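Local coordinates for putative calcium-regulated periplasmic protein (Bacteroides thetaiotaomicron, PDB 3DB7) that binds calcium ions and is a putative calcium-regulated periplasmic protein of the PepSY-like family, its precise role being unknown, at residues A79-Q82 with K83-T87. Numbering follows the deposited sequence.
Sequences AAIQ and KYVTT
The methyl group of Thr86 lies against the end of the Gln82 side chain one turn earlier in the helix, with Gln82 NE2 3.5 Å and Gln82 CD 3.8 Å from Thr86 CG2. Gln82 gets there by leaving the backbone with CG anti to N (chi1 173°) and then bending at chi2 (67°), which carries its amide round beside the threonine. The hydroxyl of Thr86, the other branch, also leans back and donates through OG1 to Gln82 O at 2.7 Å. That carbonyl also accepts the helical bond from Thr86 N, at 2.9 Å, and the two donors come from opposite faces of its plane. Thr87 makes the same pair of bonds to Lys83 O from a different rotamer, its chi1 being -61° where that of Thr86 is positive: its OG1 reaches Lys83 O at 2.8 Å from above the carbonyl plane while its backbone N approaches the other face.

On the buried side of the helix, Ile81 and Val85 stand one turn apart, their CG2 methyls 4.3 Å from each other. Val85 CG2 also rests 3.4 Å from Ile81 O, the acceptor for Val85 N in a nearly linear bond. The pair faces the antiparallel sheet, Ile81 meeting Tyr104, Val106 and Phe116, and Val85 meeting Leu108 and Leu114. Tyr84 extends this surface, touching Leu114, Leu122 and Ile125, and packs against Gly1 of the second subunit.

Helix 79-88 is thus amphipathic, an apolar face of Ile81 and Val85, extended by Tyr84, laid on the sheet in the PepSY-like region and a more polar back carrying Lys83, Thr86 and Thr87. Because both threonine hydroxyls bond to carbonyls of the preceding turn, this outer face meets part of its hydrogen-bonding demand within the helix itself.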
loop_
_atom_site.group_PDB
_atom_site.type_symbol
_atom_site.label_atom_id
_atom_site.label_comp_id
_atom_site.label_asym_id
_atom_site.label_seq_id
_atom_site.Cartn_x
_atom_site.Cartn_y
_atom_site.Cartn_z
ATOM N N ALA A 79 2.875 -8.332 17.852
ATOM C CA ALA A 79 2.987 -7.572 19.083
ATOM C C ALA A 79 3.879 -6.364 18.946
ATOM O O ALA A 79 3.592 -5.299 19.492
ATOM C CB ALA A 79 3.497 -8.489 20.240
ATOM N N ALA A 80 4.975 -6.484 18.216
ATOM C CA ALA A 80 5.905 -5.357 18.140
ATOM C C ALA A 80 5.263 -4.204 17.370
ATOM O O ALA A 80 5.458 -3.035 17.675
ATOM C CB ALA A 80 7.227 -5.727 17.429
ATOM N N ILE A 81 4.410 -4.544 16.406
ATOM C CA ILE A 81 3.741 -3.489 15.611
ATOM C C ILE A 81 2.634 -2.833 16.476
ATOM O O ILE A 81 2.475 -1.622 16.527
ATOM C CB ILE A 81 3.178 -4.043 14.317
ATOM C CG1 ILE A 81 4.343 -4.423 13.389
ATOM C CG2 ILE A 81 2.222 -3.056 13.635
ATOM C CD1 ILE A 81 3.950 -5.118 12.035
ATOM N N GLN A 82 1.913 -3.652 17.237
ATOM C CA GLN A 82 0.848 -3.158 18.122
ATOM C C GLN A 82 1.423 -2.214 19.179
ATOM O O GLN A 82 0.870 -1.172 19.514
ATOM C CB GLN A 82 0.113 -4.338 18.734
ATOM C CG GLN A 82 -0.903 -3.956 19.782
ATOM C CD GLN A 82 -2.105 -3.187 19.262
ATOM O OE1 GLN A 82 -2.170 -2.799 18.073
ATOM N NE2 GLN A 82 -3.061 -2.932 20.159
ATOM N N LYS A 83 2.613 -2.553 19.678
ATOM C CA LYS A 83 3.262 -1.714 20.650
ATOM C C LYS A 83 3.704 -0.418 20.014
ATOM O O LYS A 83 3.496 0.614 20.609
ATOM C CB LYS A 83 4.453 -2.385 21.331
ATOM C CG LYS A 83 5.103 -1.510 22.376
ATOM C CD LYS A 83 6.081 -2.222 23.236
ATOM C CE LYS A 83 6.808 -1.283 24.125
ATOM N NZ LYS A 83 7.798 -1.979 25.070
ATOM N N TYR A 84 4.284 -0.455 18.802
ATOM C CA TYR A 84 4.684 0.781 18.137
ATOM C C TYR A 84 3.474 1.705 17.938
ATOM O O TYR A 84 3.536 2.913 18.170
ATOM C CB TYR A 84 5.378 0.469 16.761
ATOM C CG TYR A 84 6.006 1.661 16.145
ATOM C CD1 TYR A 84 7.288 1.982 16.457
ATOM C CD2 TYR A 84 5.261 2.534 15.350
ATOM C CE1 TYR A 84 7.855 3.138 16.001
ATOM C CE2 TYR A 84 5.847 3.653 14.863
ATOM C CZ TYR A 84 7.142 3.955 15.204
ATOM O OH TYR A 84 7.741 5.151 14.793
ATOM N N VAL A 85 2.383 1.119 17.475
ATOM C CA VAL A 85 1.188 1.905 17.170
ATOM C C VAL A 85 0.577 2.510 18.426
ATOM O O VAL A 85 0.283 3.689 18.500
ATOM C CB VAL A 85 0.143 1.111 16.372
ATOM C CG1 VAL A 85 -1.164 1.875 16.319
ATOM C CG2 VAL A 85 0.669 0.729 14.949
ATOM N N THR A 86 0.413 1.696 19.442
ATOM C CA THR A 86 -0.200 2.175 20.677
ATOM C C THR A 86 0.668 3.125 21.488
ATOM O O THR A 86 0.170 3.896 22.270
ATOM C CB THR A 86 -0.708 1.025 21.534
ATOM O OG1 THR A 86 0.357 0.128 21.862
ATOM C CG2 THR A 86 -1.810 0.284 20.831
ATOM N N THR A 87 1.971 3.079 21.273
ATOM C CA THR A 87 2.908 4.054 21.867
ATOM C C THR A 87 2.848 5.384 21.137
ATOM O O THR A 87 2.707 6.442 21.756
ATOM C CB THR A 87 4.351 3.544 21.802
ATOM O OG1 THR A 87 4.457 2.324 22.554
ATOM C CG2 THR A 87 5.355 4.624 22.338
#